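Local coordinates for protein cytochrome c-550 (Paracoccus denitrificans, PDB 1COT) that binds a covalently attached heme c and probably carries electrons between partner proteins in electron transport, at residues G3-E9 with A109-F114. Residues are numbered along the deposited sequence; the frame is centred on the assembly and turned at random.
Sequences GDAAKGE and ADVVAF
Two helices cross almost at right angles where Gly8 meets Asp110 and Phe114, joining helix 5-11 near the amino end of the chain to helix 108-117 near its carboxyl end. The axes of residues 5-9 and 109-114, 96° apart, approach to 6.6 Å, a closeness that small residues allow. Gly8 CA lies 3.1 Å from Asp110 O in a CA-H...O contact, and a beta-carbon on Gly8 would run into that same oxygen and into Phe114 CB. Nearby, Ala5 CB and Ala113 CB meet at 4.0 Å, methyls too small to hold the backbones apart. This perpendicular pairing of the N- and C-terminal helices is a hallmark of the class I cytochrome c fold; here it sits beside the heme, with Val111 turning its side chain to the cofactor and to Cys15, one of its covalent attachment points. Phe114 packs against the helix 5-11 backbone at Gly8 and Glu9. With CG anti to the backbone N (chi1 177°), its ring is carried under Glu9, whose CA stands 3.6 Å from the ring centroid, 8° off the normal, in a CH-pi contact. The aliphatic CB and CG of Glu9 continue over the ring toward CE1 and CZ, and Ile30 also touches Phe114. A leucine in place of Phe114 would probably leave Glu9 CA without its aromatic face and open a gap beneath the backbone there. On the polar side, Asp110 OD1 accepts a nearly straight hydrogen bond from Asp4 N at 2.8 Å, which arrives on its anti side and somewhat out of the carboxylate plane. Asp4 suits the N-cap because its carboxylate OD1 accepts hydrogen bonds from Lys7 N at 3.3 Å and, weakly, Ala6 N, amides of the first helical turn, while OD2 forms a weak salt bridge with Lys7 NZ.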
loop_
_atom_site.group_PDB
_atom_site.type_symbol
_atom_site.label_atom_id
_atom_site.label_comp_id
_atom_site.label_asym_id
_atom_site.label_seq_id
_atom_site.Cartn_x
_atom_site.Cartn_y
_atom_site.Cartn_z
ATOM N N GLY A 3 15.312 -2.700 -5.115
ATOM C CA GLY A 3 14.401 -2.018 -6.004
ATOM C C GLY A 3 15.045 -0.675 -6.236
ATOM O O GLY A 3 15.841 -0.174 -5.442
ATOM N N ASP A 4 14.679 -0.112 -7.361
ATOM C CA ASP A 4 15.153 1.162 -7.818
ATOM C C ASP A 4 14.021 2.179 -7.697
ATOM O O ASP A 4 13.042 2.116 -8.437
ATOM C CB ASP A 4 15.591 0.963 -9.284
ATOM C CG ASP A 4 16.174 2.176 -9.934
ATOM O OD1 ASP A 4 15.850 3.304 -9.622
ATOM O OD2 ASP A 4 17.048 1.893 -10.868
ATOM N N ALA A 5 14.138 3.114 -6.753
ATOM C CA ALA A 5 13.102 4.117 -6.546
ATOM C C ALA A 5 12.842 5.000 -7.770
ATOM O O ALA A 5 11.730 5.499 -7.958
ATOM C CB ALA A 5 13.375 4.950 -5.307
ATOM N N ALA A 6 13.857 5.197 -8.620
ATOM C CA ALA A 6 13.667 6.007 -9.808
ATOM C C ALA A 6 12.713 5.309 -10.771
ATOM O O ALA A 6 11.774 5.918 -11.296
ATOM C CB ALA A 6 14.994 6.382 -10.453
ATOM N N LYS A 7 12.927 4.008 -10.949
ATOM C CA LYS A 7 12.080 3.200 -11.800
ATOM C C LYS A 7 10.733 3.096 -11.113
ATOM O O LYS A 7 9.680 3.099 -11.750
ATOM C CB LYS A 7 12.677 1.810 -11.920
ATOM C CG LYS A 7 13.734 1.786 -13.012
ATOM C CD LYS A 7 14.261 0.398 -13.300
ATOM C CE LYS A 7 15.551 0.419 -14.106
ATOM N NZ LYS A 7 16.664 -0.257 -13.419
ATOM N N GLY A 8 10.785 3.030 -9.787
ATOM C CA GLY A 8 9.571 2.940 -8.996
ATOM C C GLY A 8 8.657 4.140 -9.214
ATOM O O GLY A 8 7.434 4.009 -9.225
ATOM N N GLU A 9 9.224 5.326 -9.404
ATOM C CA GLU A 9 8.392 6.489 -9.624
ATOM C C GLU A 9 7.590 6.345 -10.913
ATOM O O GLU A 9 6.439 6.755 -11.026
ATOM C CB GLU A 9 9.229 7.764 -9.643
ATOM C CG GLU A 9 8.372 8.939 -10.137
ATOM C CD GLU A 9 9.001 10.270 -9.855
ATOM O OE1 GLU A 9 10.286 10.188 -9.605
ATOM O OE2 GLU A 9 8.373 11.315 -9.844
ATOM N N ALA A 109 9.392 -4.493 -6.410
ATOM C CA ALA A 109 10.427 -3.891 -5.586
ATOM C C ALA A 109 10.731 -2.432 -5.921
ATOM O O ALA A 109 11.041 -1.641 -5.037
ATOM C CB ALA A 109 11.705 -4.712 -5.646
ATOM N N ASP A 110 10.645 -2.078 -7.200
ATOM C CA ASP A 110 10.916 -0.715 -7.604
ATOM C C ASP A 110 9.855 0.218 -7.070
ATOM O O ASP A 110 10.143 1.251 -6.486
ATOM C CB ASP A 110 10.893 -0.618 -9.127
ATOM C CG ASP A 110 11.992 -1.382 -9.789
ATOM O OD1 ASP A 110 13.048 -1.587 -9.050
ATOM O OD2 ASP A 110 11.900 -1.772 -10.931
ATOM N N VAL A 111 8.596 -0.166 -7.281
ATOM C CA VAL A 111 7.535 0.685 -6.789
ATOM C C VAL A 111 7.618 0.786 -5.271
ATOM O O VAL A 111 7.405 1.849 -4.693
ATOM C CB VAL A 111 6.147 0.370 -7.350
ATOM C CG1 VAL A 111 5.526 -0.831 -6.644
ATOM C CG2 VAL A 111 5.240 1.582 -7.207
ATOM N N VAL A 112 7.945 -0.323 -4.604
ATOM C CA VAL A 112 8.051 -0.287 -3.158
ATOM C C VAL A 112 9.192 0.627 -2.718
ATOM O O VAL A 112 9.083 1.361 -1.737
ATOM C CB VAL A 112 8.052 -1.683 -2.544
ATOM C CG1 VAL A 112 8.442 -1.619 -1.071
ATOM C CG2 VAL A 112 6.675 -2.298 -2.696
ATOM N N ALA A 113 10.291 0.599 -3.464
ATOM C CA ALA A 113 11.435 1.444 -3.155
ATOM C C ALA A 113 11.030 2.918 -3.210
ATOM O O ALA A 113 11.461 3.743 -2.410
ATOM C CB ALA A 113 12.581 1.171 -4.124
ATOM N N PHE A 114 10.190 3.256 -4.169
ATOM C CA PHE A 114 9.739 4.611 -4.308
ATOM C C PHE A 114 8.820 4.960 -3.152
ATOM O O PHE A 114 8.841 6.083 -2.662
ATOM C CB PHE A 114 8.952 4.693 -5.601
ATOM C CG PHE A 114 8.364 6.040 -5.844
ATOM C CD1 PHE A 114 9.191 7.140 -6.075
ATOM C CD2 PHE A 114 6.980 6.154 -5.891
ATOM C CE1 PHE A 114 8.647 8.398 -6.345
ATOM C CE2 PHE A 114 6.425 7.403 -6.174
ATOM C CZ PHE A 114 7.260 8.499 -6.390
#